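Uncharacterized protein (Legionella longbeachae NSW150, PDB 4JZA) is a phosphoinositide phosphatase that probably removes the 3-phosphate from phosphatidylinositol 3-phosphate and may thereby act on host lipids during infection. Local coordinates at residues Pro71-Leu77 and Leu681-Gln685; Asp220-Phe224 and His262-Met267; Leu242-Val246 and Arg268-Pro274; Cys691-Tyr695 and Asn749-Ile753. One frame throughout, in Å; residues are numbered along the deposited sequence.

Following the chain from the N terminus, residues 71-77 come first but wait some 600 residues for their partner, 681-685, so interaction 1 closes a very large loop. Interactions 2 and 3 are nested within it, both in the insertion domain. Their segments alternate along the chain, so the two loops cross, and both rest on helix 261-270: one docks it on helix 214-234, the other sets its C-terminal part and the loop after it against helix 238-247. Interaction 4 follows in series and closes a short loop in the C-terminal domain. It shares helix 676-702 with interaction 1, and A683 touches I750 and I753 between them. About 67 Å separates the centres of interactions 2 and 4.

Interaction 1: residues Pro71-Leu77 and Leu681-Gln685; sequences PLTKQTL and LVARQ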
loop_
_atom_site.group_PDB
_atom_site.type_symbol
_atom_site.label_atom_id
_atom_site.label_comp_id
_atom_site.label_asym_id
_atom_site.label_seq_id
_atom_site.Cartn_x
_atom_site.Cartn_y
_atom_site.Cartn_z
ATOM N N PRO A 71 22.330 -11.721 -14.765
ATOM C CA PRO A 71 23.722 -11.398 -14.478
ATOM C C PRO A 71 23.958 -9.951 -14.008
ATOM O O PRO A 71 25.089 -9.475 -14.016
ATOM C CB PRO A 71 24.388 -11.596 -15.842
ATOM C CG PRO A 71 23.363 -11.064 -16.790
ATOM C CD PRO A 71 22.047 -11.562 -16.210
ATOM N N LEU A 72 22.922 -9.235 -13.619
ATOM C CA LEU A 72 23.071 -7.839 -13.342
ATOM C C LEU A 72 23.324 -7.666 -11.849
ATOM O O LEU A 72 22.816 -8.430 -11.020
ATOM C CB LEU A 72 21.825 -7.102 -13.782
ATOM C CG LEU A 72 21.444 -7.095 -15.264
ATOM C CD1 LEU A 72 20.136 -6.333 -15.457
ATOM C CD2 LEU A 72 22.519 -6.428 -16.101
ATOM N N THR A 73 24.112 -6.655 -11.509
ATOM C CA THR A 73 24.496 -6.390 -10.132
ATOM C C THR A 73 23.558 -5.332 -9.574
ATOM O O THR A 73 22.958 -4.502 -10.316
ATOM C CB THR A 73 25.916 -5.798 -10.046
ATOM O OG1 THR A 73 25.972 -4.539 -10.749
ATOM C CG2 THR A 73 26.931 -6.735 -10.687
ATOM N N LYS A 74 23.467 -5.335 -8.252
ATOM C CA LYS A 74 22.810 -4.285 -7.537
ATOM C C LYS A 74 23.329 -2.924 -7.995
ATOM O O LYS A 74 22.568 -1.988 -8.230
ATOM C CB LYS A 74 23.034 -4.457 -6.048
ATOM C CG LYS A 74 22.309 -5.661 -5.460
ATOM C CD LYS A 74 22.434 -5.662 -3.945
ATOM C CE LYS A 74 22.249 -7.065 -3.379
ATOM N NZ LYS A 74 21.613 -7.025 -2.032
ATOM N N GLN A 75 24.622 -2.810 -8.151
ATOM C CA GLN A 75 25.131 -1.526 -8.503
ATOM C C GLN A 75 24.617 -1.074 -9.905
ATOM O O GLN A 75 24.214 0.074 -10.109
ATOM C CB GLN A 75 26.627 -1.571 -8.314
ATOM C CG GLN A 75 27.424 -0.562 -9.077
ATOM C CD GLN A 75 28.839 -1.077 -9.362
ATOM O OE1 GLN A 75 29.156 -2.294 -9.239
ATOM N NE2 GLN A 75 29.700 -0.150 -9.773
ATOM N N THR A 76 24.548 -1.979 -10.868
ATOM C CA THR A 76 24.001 -1.601 -12.155
ATOM C C THR A 76 22.524 -1.180 -12.040
ATOM O O THR A 76 22.147 -0.183 -12.651
ATOM C CB THR A 76 24.122 -2.722 -13.179
ATOM O OG1 THR A 76 25.506 -2.973 -13.497
ATOM C CG2 THR A 76 23.379 -2.339 -14.450
ATOM N N LEU A 77 21.702 -1.918 -11.282
ATOM C CA LEU A 77 20.302 -1.535 -11.106
ATOM C C LEU A 77 20.111 -0.173 -10.494
ATOM O O LEU A 77 19.355 0.674 -10.987
ATOM C CB LEU A 77 19.585 -2.528 -10.222
ATOM C CG LEU A 77 19.579 -3.941 -10.826
ATOM C CD1 LEU A 77 18.570 -4.870 -10.176
ATOM C CD2 LEU A 77 19.321 -3.913 -12.317
ATOM N N LEU A 681 20.807 -2.950 -20.155
ATOM C CA LEU A 681 21.491 -2.961 -18.886
ATOM C C LEU A 681 22.736 -3.819 -18.914
ATOM O O LEU A 681 23.706 -3.519 -18.216
ATOM C CB LEU A 681 20.552 -3.489 -17.780
ATOM C CG LEU A 681 19.364 -2.606 -17.345
ATOM C CD1 LEU A 681 18.583 -3.214 -16.176
ATOM C CD2 LEU A 681 19.836 -1.204 -16.990
ATOM N N VAL A 682 22.723 -4.914 -19.692
ATOM C CA VAL A 682 23.926 -5.720 -19.851
ATOM C C VAL A 682 24.976 -4.873 -20.526
ATOM O O VAL A 682 26.114 -4.868 -20.118
ATOM C CB VAL A 682 23.636 -7.010 -20.567
ATOM C CG1 VAL A 682 24.887 -7.633 -21.160
ATOM C CG2 VAL A 682 22.997 -7.979 -19.603
ATOM N N ALA A 683 24.609 -4.081 -21.512
ATOM C CA ALA A 683 25.614 -3.270 -22.164
ATOM C C ALA A 683 26.150 -2.206 -21.226
ATOM O O ALA A 683 27.297 -1.813 -21.344
ATOM C CB ALA A 683 25.079 -2.638 -23.422
ATOM N N ARG A 684 25.310 -1.698 -20.347
ATOM C CA ARG A 684 25.737 -0.633 -19.454
ATOM C C ARG A 684 26.655 -1.218 -18.378
ATOM O O ARG A 684 27.685 -0.632 -18.058
ATOM C CB ARG A 684 24.543 0.161 -18.881
ATOM C CG ARG A 684 24.376 1.518 -19.563
ATOM C CD ARG A 684 22.983 1.784 -20.123
ATOM N NE ARG A 684 22.231 2.642 -19.218
ATOM C CZ ARG A 684 21.167 3.354 -19.562
ATOM N NH1 ARG A 684 20.675 3.321 -20.800
ATOM N NH2 ARG A 684 20.584 4.098 -18.641
ATOM N N GLN A 685 26.321 -2.396 -17.880
ATOM C CA GLN A 685 27.232 -3.099 -16.992
ATOM C C GLN A 685 28.600 -3.462 -17.641
ATOM O O GLN A 685 29.620 -3.362 -16.989
ATOM C CB GLN A 685 26.569 -4.346 -16.427
ATOM C CG GLN A 685 27.370 -5.032 -15.373
ATOM C CD GLN A 685 26.554 -6.048 -14.604
ATOM O OE1 GLN A 685 26.960 -7.120 -14.423
ATOM N NE2 GLN A 685 25.405 -5.772 -14.286
#
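The lead-in and first turn of helix 74-87 run up against one side of helix 676-702, with L72 CA 6.9 Å from V682 CA and T76 CA 6.0 Å from Q685 CA. L72 fills the middle of the apolar part. Its CD1 meets CD1 of L681 at 3.6 Å, the two side chains crossing at about a right angle, while its other branch, CD2, turns to V682 CG2 at 3.9 Å. L77 CD2 reaches the same L681 methyl, CD1, from the helix side at 4.0 Å, and the ring of P71 touches V682 at the outer end. L112 of helix 95-116 packs on both L77 and L681, and L757 and F784 lie against V682.

Next to this apolar patch sits a polar one. With CG anti to its backbone N (chi1 -173°) and the chain extended beyond, Q685 pushes its amide in among the carbonyl of P71, the backbone N of T73 and the hydroxyl of T76. Its stem passes T76 at about a right angle, CG lying 3.4 Å from T76 OG1. T73, in turn, folds its hydroxyl back (chi1 61°) to accept from the backbone N of T76, OG1 to N being 2.9 Å with a nearly straight N-H angle of 162°. That is a classic N-cap: a threonine closes the start of helix 74-87, and this capped helix start, preceded by the loop residues P71 and L72, docks on the flank of the long helix 676-702, joining N-terminal helices to the C-terminal helical part.

Interaction 2: residues Asp220-Phe224 and His262-Met267; sequences DFNNF and HQREMM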
loop_
_atom_site.group_PDB
_atom_site.type_symbol
_atom_site.label_atom_id
_atom_site.label_comp_id
_atom_site.label_asym_id
_atom_site.label_seq_id
_atom_site.Cartn_x
_atom_site.Cartn_y
_atom_site.Cartn_z
ATOM N N ASP A 220 -0.639 -36.400 20.298
ATOM C CA ASP A 220 -1.586 -35.377 20.740
ATOM C C ASP A 220 -2.896 -35.456 19.959
ATOM O O ASP A 220 -3.973 -35.399 20.541
ATOM C CB ASP A 220 -0.998 -33.974 20.570
ATOM C CG ASP A 220 -2.003 -32.870 20.895
ATOM O OD1 ASP A 220 -2.873 -32.557 20.042
ATOM O OD2 ASP A 220 -1.897 -32.322 22.011
ATOM N N PHE A 221 -2.797 -35.581 18.639
ATOM C CA PHE A 221 -3.985 -35.572 17.819
ATOM C C PHE A 221 -4.804 -36.851 17.951
ATOM O O PHE A 221 -6.040 -36.788 17.983
ATOM C CB PHE A 221 -3.670 -35.295 16.351
ATOM C CG PHE A 221 -4.902 -35.036 15.549
ATOM C CD1 PHE A 221 -5.748 -34.027 15.912
ATOM C CD2 PHE A 221 -5.250 -35.839 14.496
ATOM C CE1 PHE A 221 -6.915 -33.806 15.226
ATOM C CE2 PHE A 221 -6.422 -35.626 13.799
ATOM C CZ PHE A 221 -7.261 -34.612 14.165
ATOM N N ASN A 222 -4.128 -37.997 18.062
ATOM C CA ASN A 222 -4.817 -39.259 18.327
ATOM C C ASN A 222 -5.495 -39.245 19.711
ATOM O O ASN A 222 -6.625 -39.712 19.840
ATOM C CB ASN A 222 -3.866 -40.450 18.191
ATOM C CG ASN A 222 -3.389 -40.669 16.751
ATOM O OD1 ASN A 222 -4.047 -40.270 15.794
ATOM N ND2 ASN A 222 -2.228 -41.269 16.603
ATOM N N ASN A 223 -4.830 -38.694 20.733
ATOM C CA ASN A 223 -5.438 -38.553 22.076
ATOM C C ASN A 223 -6.676 -37.691 22.058
ATOM O O ASN A 223 -7.569 -37.842 22.908
ATOM C CB ASN A 223 -4.453 -37.949 23.094
ATOM C CG ASN A 223 -3.370 -38.920 23.473
ATOM O OD1 ASN A 223 -3.430 -40.081 23.103
ATOM N ND2 ASN A 223 -2.374 -38.451 24.200
ATOM N N PHE A 224 -6.689 -36.741 21.134
ATOM C CA PHE A 224 -7.856 -35.921 20.928
ATOM C C PHE A 224 -8.996 -36.724 20.307
ATOM O O PHE A 224 -10.150 -36.568 20.692
ATOM C CB PHE A 224 -7.542 -34.709 20.042
ATOM C CG PHE A 224 -8.759 -33.919 19.716
ATOM C CD1 PHE A 224 -9.425 -33.223 20.728
ATOM C CD2 PHE A 224 -9.307 -33.970 18.465
ATOM C CE1 PHE A 224 -10.583 -32.545 20.468
ATOM C CE2 PHE A 224 -10.471 -33.305 18.201
ATOM C CZ PHE A 224 -11.108 -32.593 19.205
ATOM N N HIS A 262 -4.708 -25.317 21.483
ATOM C CA HIS A 262 -4.806 -25.693 20.059
ATOM C C HIS A 262 -6.000 -26.589 19.685
ATOM O O HIS A 262 -6.621 -26.399 18.643
ATOM C CB HIS A 262 -3.484 -26.334 19.559
ATOM C CG HIS A 262 -3.012 -27.509 20.370
ATOM N ND1 HIS A 262 -2.224 -27.370 21.488
ATOM C CD2 HIS A 262 -3.209 -28.838 20.224
ATOM C CE1 HIS A 262 -1.968 -28.555 22.003
ATOM N NE2 HIS A 262 -2.554 -29.464 21.256
ATOM N N GLN A 263 -6.314 -27.574 20.515
ATOM C CA GLN A 263 -7.502 -28.390 20.265
ATOM C C GLN A 263 -8.720 -27.484 20.334
ATOM O O GLN A 263 -9.647 -27.613 19.533
ATOM C CB GLN A 263 -7.609 -29.547 21.270
ATOM C CG GLN A 263 -6.623 -30.686 21.001
ATOM C CD GLN A 263 -6.230 -31.407 22.268
ATOM O OE1 GLN A 263 -5.672 -30.807 23.172
ATOM N NE2 GLN A 263 -6.519 -32.663 22.352
ATOM N N ARG A 264 -8.681 -26.541 21.276
ATOM C CA ARG A 264 -9.772 -25.591 21.478
ATOM C C ARG A 264 -10.020 -24.751 20.204
ATOM O O ARG A 264 -11.142 -24.660 19.706
ATOM C CB ARG A 264 -9.497 -24.680 22.721
ATOM C CG ARG A 264 -10.753 -24.025 23.302
ATOM C CD ARG A 264 -10.632 -23.058 24.463
ATOM N NE ARG A 264 -9.591 -23.410 25.425
ATOM C CZ ARG A 264 -8.586 -22.601 25.775
ATOM N NH1 ARG A 264 -8.482 -21.370 25.248
ATOM N NH2 ARG A 264 -7.677 -23.021 26.659
ATOM N N GLU A 265 -8.970 -24.138 19.681
ATOM C CA GLU A 265 -9.138 -23.229 18.556
ATOM C C GLU A 265 -9.506 -23.993 17.279
ATOM O O GLU A 265 -10.219 -23.480 16.440
ATOM C CB GLU A 265 -7.874 -22.346 18.375
ATOM C CG GLU A 265 -7.627 -21.349 19.518
ATOM C CD GLU A 265 -8.885 -20.569 19.930
ATOM O OE1 GLU A 265 -9.580 -20.006 19.056
ATOM O OE2 GLU A 265 -9.199 -20.530 21.138
HETATM N N MSE A 266 -9.003 -25.213 17.145
HETATM C CA MSE A 266 -9.356 -26.053 16.038
HETATM C C MSE A 266 -10.814 -26.371 16.103
HETATM O O MSE A 266 -11.481 -26.323 15.095
HETATM C CB MSE A 266 -8.575 -27.340 16.086
HETATM C CG MSE A 266 -8.996 -28.270 14.935
HETATM SE SE MSE A 266 -8.106 -30.030 14.901
HETATM C CE MSE A 266 -7.373 -30.039 16.746
HETATM N N MSE A 267 -11.341 -26.704 17.277
HETATM C CA MSE A 267 -12.776 -26.999 17.386
HETATM C C MSE A 267 -13.582 -25.783 17.034
HETATM O O MSE A 267 -14.511 -25.867 16.232
HETATM C CB MSE A 267 -13.229 -27.499 18.765
HETATM C CG MSE A 267 -13.199 -29.033 18.931
HETATM SE SE MSE A 267 -14.027 -30.145 17.472
HETATM C CE MSE A 267 -12.278 -30.496 16.664
#
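H262 and D220 meet between two helices of the all-helical insertion domain, and the pair forms a His-carboxylate hydrogen bond at one end of a helix-helix packing. The axes of segments 220-224 and 262-267 cross at 61° and come no closer than 11.9 Å, so side chains bridge most of the gap. NE2 of H262 donates to OD2 of D220 at 3.0 Å. The acceptor lies close to the imidazole plane, yet the N-H arrives from above the plane of the carboxylate. At the other nitrogen, ND1 is hydrogen-bonded to the backbone N of D208, so the buried imidazole is held at both nitrogens. D220 has a second partner in Y203, whose hydroxyl is hydrogen-bonded to OD1 and whose ring meets that of H262 edge-to-face.

Q263 comes next and runs alongside F224, the two side chains passing in opposite directions. Its CG lies 3.8 Å from F224 CD1, and its amide nitrogen NE2 sits 3.3 Å from F224 CB; the amide plane is turned 68° from the ring.

Farther on, the selenomethionine M266 approaches F221 at about a right angle, a Met-aromatic contact with SE 4.0 Å from CE1. F284 of helix 274-288 meets the same phenylalanine edge-to-face. M267, also selenomethionine, bends twice along its chain to bring its methyl back toward the first helix, where M267 CE stops 3.5 Å from F224 CZ.

Interaction 3: residues Leu242-Val246 and Arg268-Pro274; sequences LQQIV and RILAADP
L242 and A271 make the close part of this contact, their CA atoms 5.1 Å apart where the L270-D273 turn passes helix 238-247. The small methyl of A271 lets the backbones approach: its CB lies 3.7 Å from the carbonyl O of L242 and 3.9 Å from L242 CD2. I245, one turn on, closes over the same methyl. Its CG2 branch, on the far side of CB from the backbone N, points at the second segment and touches A271 CB at 3.9 Å and R268 CA at 3.8 Å, so it rests on backbone as much as on side chain. W255 and F256 of the short helix 254-257 also pack on I245.

L242 uses its other methyl for P274: CD1 meets the proline CB at 3.6 Å, the two groups sliding past each other in opposite directions. A type I turn from L270 to D273 brings P274 round to this position, with D273 N bonded to L270 O.

The outer side is thinner. There V246 and A272, both exposed, touch through CG2 and CB at 4.1 Å. R268 passes beside I245, but its guanidinium is engaged within its own helix, NE forming a salt bridge with E265.

Between these two segments there are no hydrogen bonds; D273 directs its carboxylate to S276, and L242 O is taken by V246 N. The chemistry therefore implies a junction made by apolar packing, in which the small side chain of A271 permits the close backbone approach and P274 adds an apolar cover on L242 CD1.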
loop_
_atom_site.group_PDB
_atom_site.type_symbol
_atom_site.label_atom_id
_atom_site.label_comp_id
_atom_site.label_asym_id
_atom_site.label_seq_id
_atom_site.Cartn_x
_atom_site.Cartn_y
_atom_site.Cartn_z
ATOM N N LEU A 242 -22.180 -27.140 20.148
ATOM C CA LEU A 242 -21.413 -26.535 19.045
ATOM C C LEU A 242 -21.875 -25.152 18.633
ATOM O O LEU A 242 -21.075 -24.336 18.173
ATOM C CB LEU A 242 -21.481 -27.417 17.808
ATOM C CG LEU A 242 -20.941 -28.837 17.969
ATOM C CD1 LEU A 242 -21.154 -29.607 16.683
ATOM C CD2 LEU A 242 -19.470 -28.832 18.350
ATOM N N GLN A 243 -23.165 -24.889 18.780
ATOM C CA GLN A 243 -23.696 -23.592 18.413
ATOM C C GLN A 243 -23.473 -22.551 19.483
ATOM O O GLN A 243 -23.602 -21.365 19.202
ATOM C CB GLN A 243 -25.163 -23.694 18.069
ATOM C CG GLN A 243 -25.383 -24.645 16.906
ATOM C CD GLN A 243 -26.519 -24.223 16.007
ATOM O OE1 GLN A 243 -27.366 -23.418 16.394
ATOM N NE2 GLN A 243 -26.562 -24.784 14.808
ATOM N N GLN A 244 -23.162 -22.993 20.707
ATOM C CA GLN A 244 -22.668 -22.093 21.771
ATOM C C GLN A 244 -21.225 -21.689 21.498
ATOM O O GLN A 244 -20.763 -20.637 21.956
ATOM C CB GLN A 244 -22.715 -22.766 23.143
ATOM C CG GLN A 244 -24.071 -22.758 23.816
ATOM C CD GLN A 244 -24.084 -23.611 25.065
ATOM O OE1 GLN A 244 -24.497 -23.160 26.125
ATOM N NE2 GLN A 244 -23.621 -24.849 24.948
ATOM N N ILE A 245 -20.522 -22.558 20.774
ATOM C CA ILE A 245 -19.117 -22.368 20.457
ATOM C C ILE A 245 -18.941 -21.416 19.283
ATOM O O ILE A 245 -18.190 -20.445 19.386
ATOM C CB ILE A 245 -18.443 -23.718 20.167
ATOM C CG1 ILE A 245 -18.487 -24.568 21.446
ATOM C CG2 ILE A 245 -17.024 -23.499 19.662
ATOM C CD1 ILE A 245 -18.001 -25.998 21.306
ATOM N N VAL A 246 -19.637 -21.681 18.182
ATOM C CA VAL A 246 -19.672 -20.723 17.080
ATOM C C VAL A 246 -20.142 -19.336 17.561
ATOM O O VAL A 246 -19.534 -18.335 17.193
ATOM C CB VAL A 246 -20.495 -21.215 15.860
ATOM C CG1 VAL A 246 -21.969 -21.392 16.199
ATOM C CG2 VAL A 246 -20.340 -20.255 14.685
ATOM N N ARG A 268 -13.225 -24.639 17.617
ATOM C CA ARG A 268 -13.947 -23.383 17.372
ATOM C C ARG A 268 -14.259 -23.186 15.894
ATOM O O ARG A 268 -15.328 -22.717 15.534
ATOM C CB ARG A 268 -13.163 -22.186 17.906
ATOM C CG ARG A 268 -13.907 -20.856 17.815
ATOM C CD ARG A 268 -13.032 -19.694 18.244
ATOM N NE ARG A 268 -12.305 -20.009 19.469
ATOM C CZ ARG A 268 -12.841 -20.024 20.693
ATOM N NH1 ARG A 268 -14.124 -19.743 20.879
ATOM N NH2 ARG A 268 -12.079 -20.320 21.750
ATOM N N ILE A 269 -13.338 -23.572 15.038
ATOM C CA ILE A 269 -13.557 -23.436 13.614
ATOM C C ILE A 269 -14.429 -24.530 13.018
ATOM O O ILE A 269 -15.203 -24.278 12.090
ATOM C CB ILE A 269 -12.220 -23.414 12.883
ATOM C CG1 ILE A 269 -11.493 -22.115 13.245
ATOM C CG2 ILE A 269 -12.437 -23.536 11.392
ATOM C CD1 ILE A 269 -10.013 -22.277 13.497
ATOM N N LEU A 270 -14.295 -25.747 13.534
ATOM C CA LEU A 270 -15.011 -26.894 12.963
ATOM C C LEU A 270 -16.482 -26.855 13.381
ATOM O O LEU A 270 -17.345 -27.277 12.627
ATOM C CB LEU A 270 -14.342 -28.220 13.373
ATOM C CG LEU A 270 -12.989 -28.567 12.718
ATOM C CD1 LEU A 270 -12.412 -29.865 13.256
ATOM C CD2 LEU A 270 -13.119 -28.663 11.217
ATOM N N ALA A 271 -16.749 -26.304 14.568
ATOM C CA ALA A 271 -18.106 -26.198 15.126
ATOM C C ALA A 271 -19.046 -25.334 14.309
ATOM O O ALA A 271 -20.262 -25.377 14.514
ATOM C CB ALA A 271 -18.045 -25.661 16.553
ATOM N N ALA A 272 -18.489 -24.531 13.410
ATOM C CA ALA A 272 -19.292 -23.672 12.559
ATOM C C ALA A 272 -20.019 -24.443 11.471
ATOM O O ALA A 272 -20.935 -23.891 10.860
ATOM C CB ALA A 272 -18.424 -22.610 11.930
ATOM N N ASP A 273 -19.622 -25.698 11.229
ATOM C CA ASP A 273 -20.295 -26.555 10.238
ATOM C C ASP A 273 -20.266 -28.026 10.651
ATOM O O ASP A 273 -19.514 -28.822 10.078
ATOM C CB ASP A 273 -19.655 -26.377 8.863
ATOM C CG ASP A 273 -20.263 -27.295 7.813
ATOM O OD1 ASP A 273 -21.487 -27.546 7.868
ATOM O OD2 ASP A 273 -19.511 -27.783 6.948
ATOM N N PRO A 274 -21.101 -28.396 11.636
ATOM C CA PRO A 274 -21.020 -29.713 12.300
ATOM C C PRO A 274 -21.110 -30.909 11.360
ATOM O O PRO A 274 -20.641 -31.997 11.709
ATOM C CB PRO A 274 -22.217 -29.701 13.269
ATOM C CG PRO A 274 -22.462 -28.251 13.543
ATOM C CD PRO A 274 -22.124 -27.534 12.261
#

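Interaction 4: residues Cys691-Tyr695 and Asn749-Ile753; sequences CTKLY and NIIRI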
loop_
_atom_site.group_PDB
_atom_site.type_symbol
_atom_site.label_atom_id
_atom_site.label_comp_id
_atom_site.label_asym_id
_atom_site.label_seq_id
_atom_site.Cartn_x
_atom_site.Cartn_y
_atom_site.Cartn_z
ATOM N N CYS A 691 32.767 -2.806 -23.991
ATOM C CA CYS A 691 31.982 -2.810 -25.212
ATOM C C CYS A 691 32.875 -2.554 -26.408
ATOM O O CYS A 691 32.660 -3.196 -27.465
ATOM C CB CYS A 691 30.816 -1.814 -25.153
ATOM S SG CYS A 691 29.501 -2.420 -24.088
ATOM N N THR A 692 33.874 -1.661 -26.234
ATOM C CA THR A 692 34.797 -1.322 -27.325
ATOM C C THR A 692 35.677 -2.503 -27.733
ATOM O O THR A 692 35.880 -2.745 -28.917
ATOM C CB THR A 692 35.635 -0.072 -26.998
ATOM O OG1 THR A 692 34.755 1.058 -26.954
ATOM C CG2 THR A 692 36.673 0.213 -28.077
ATOM N N LYS A 693 36.166 -3.254 -26.757
ATOM C CA LYS A 693 36.978 -4.441 -27.036
ATOM C C LYS A 693 36.164 -5.448 -27.797
ATOM O O LYS A 693 36.634 -6.011 -28.775
ATOM C CB LYS A 693 37.508 -5.099 -25.744
ATOM C CG LYS A 693 38.383 -4.218 -24.861
ATOM C CD LYS A 693 38.841 -4.945 -23.608
ATOM C CE LYS A 693 39.472 -3.978 -22.636
ATOM N NZ LYS A 693 40.560 -4.697 -21.935
ATOM N N LEU A 694 34.952 -5.680 -27.324
ATOM C CA LEU A 694 34.029 -6.633 -27.951
ATOM C C LEU A 694 33.682 -6.179 -29.348
ATOM O O LEU A 694 33.727 -6.984 -30.298
ATOM C CB LEU A 694 32.744 -6.777 -27.140
ATOM C CG LEU A 694 32.849 -7.559 -25.835
ATOM C CD1 LEU A 694 31.529 -7.453 -25.091
ATOM C CD2 LEU A 694 33.165 -9.000 -26.118
ATOM N N TYR A 695 33.389 -4.880 -29.478
ATOM C CA TYR A 695 33.102 -4.287 -30.783
ATOM C C TYR A 695 34.289 -4.434 -31.738
ATOM O O TYR A 695 34.153 -5.019 -32.795
ATOM C CB TYR A 695 32.689 -2.816 -30.638
ATOM C CG TYR A 695 32.117 -2.217 -31.893
ATOM C CD1 TYR A 695 30.753 -2.280 -32.146
ATOM C CD2 TYR A 695 32.936 -1.590 -32.822
ATOM C CE1 TYR A 695 30.210 -1.736 -33.290
ATOM C CE2 TYR A 695 32.409 -1.063 -33.988
ATOM C CZ TYR A 695 31.049 -1.150 -34.219
ATOM O OH TYR A 695 30.531 -0.639 -35.371
ATOM N N ASN A 749 29.590 2.789 -28.889
ATOM C CA ASN A 749 29.800 1.351 -28.802
ATOM C C ASN A 749 28.900 0.648 -27.821
ATOM O O ASN A 749 28.606 -0.520 -28.021
ATOM C CB ASN A 749 31.254 1.056 -28.451
ATOM C CG ASN A 749 32.207 1.271 -29.631
ATOM O OD1 ASN A 749 31.771 1.490 -30.775
ATOM N ND2 ASN A 749 33.518 1.182 -29.363
ATOM N N ILE A 750 28.479 1.336 -26.763
ATOM C CA ILE A 750 27.586 0.735 -25.774
ATOM C C ILE A 750 26.215 0.467 -26.407
ATOM O O ILE A 750 25.652 -0.588 -26.182
ATOM C CB ILE A 750 27.434 1.610 -24.520
ATOM C CG1 ILE A 750 28.789 1.793 -23.831
ATOM C CG2 ILE A 750 26.478 1.001 -23.518
ATOM C CD1 ILE A 750 28.721 2.549 -22.492
ATOM N N ILE A 751 25.693 1.411 -27.197
ATOM C CA ILE A 751 24.390 1.235 -27.849
ATOM C C ILE A 751 24.501 0.152 -28.924
ATOM O O ILE A 751 23.622 -0.684 -29.092
ATOM C CB ILE A 751 23.770 2.525 -28.524
ATOM C CG1 ILE A 751 24.469 3.857 -28.164
ATOM C CG2 ILE A 751 22.275 2.623 -28.208
ATOM C CD1 ILE A 751 23.766 4.745 -27.149
ATOM N N ARG A 752 25.586 0.172 -29.675
ATOM C CA ARG A 752 25.825 -0.864 -30.691
ATOM C C ARG A 752 25.798 -2.262 -30.041
ATOM O O ARG A 752 25.157 -3.165 -30.576
ATOM C CB ARG A 752 27.149 -0.640 -31.415
ATOM C CG ARG A 752 27.276 0.659 -32.207
ATOM C CD ARG A 752 26.371 0.649 -33.424
ATOM N NE ARG A 752 26.368 1.925 -34.153
ATOM C CZ ARG A 752 27.132 2.214 -35.206
ATOM N NH1 ARG A 752 28.006 1.323 -35.679
ATOM N NH2 ARG A 752 27.043 3.413 -35.785
ATOM N N ILE A 753 26.443 -2.417 -28.872
ATOM C CA ILE A 753 26.485 -3.708 -28.205
ATOM C C ILE A 753 25.089 -4.047 -27.672
ATOM O O ILE A 753 24.686 -5.183 -27.739
ATOM C CB ILE A 753 27.639 -3.827 -27.147
ATOM C CG1 ILE A 753 28.830 -4.603 -27.666
ATOM C CG2 ILE A 753 27.278 -4.724 -25.981
ATOM C CD1 ILE A 753 29.480 -4.038 -28.891
#
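Y695 presents one face of its ring to the amide of N749. The two planes lie only 19° apart, with N749 OD1 over the ring centre, 3.8 Å above the plane. Turned the other way, the same amide donates from ND2 to OG1 of T692 at 2.7 Å, a nearly straight bond whose acceptor lies almost in the amide plane. Both ends of N749 are thus fixed, because OD1 also has a hydrogen bond from S744, and T692 OG1 is bonded in turn to E688 O one turn back in its own helix.

At the rim of the tyrosine ring, in its plane, sits the methyl end of I753, its CD1 3.9 Å from Y695 CD1. A second, apolar part of the contact begins here, for I753 sends its other branch, CG2, to C691 SG at 3.7 Å. R752 lays its aliphatic part beside the tyrosine, CB 3.8 Å from Y695 CE1, while its NH1 is hydrogen-bonded to the carbonyl of S742. Y695 swings its ring out beside its own carbonyl carbon (chi1 -168°) and extends between N749 and I753, which lie one helical turn apart.

Segments 691-695 and 749-753, of helices 676-702 and 748-761, cross at 62° with their axes 9.1 Å apart, a mixed polar and apolar helix-helix crossing within the helical C-terminal domain of this phosphoinositide phosphatase family.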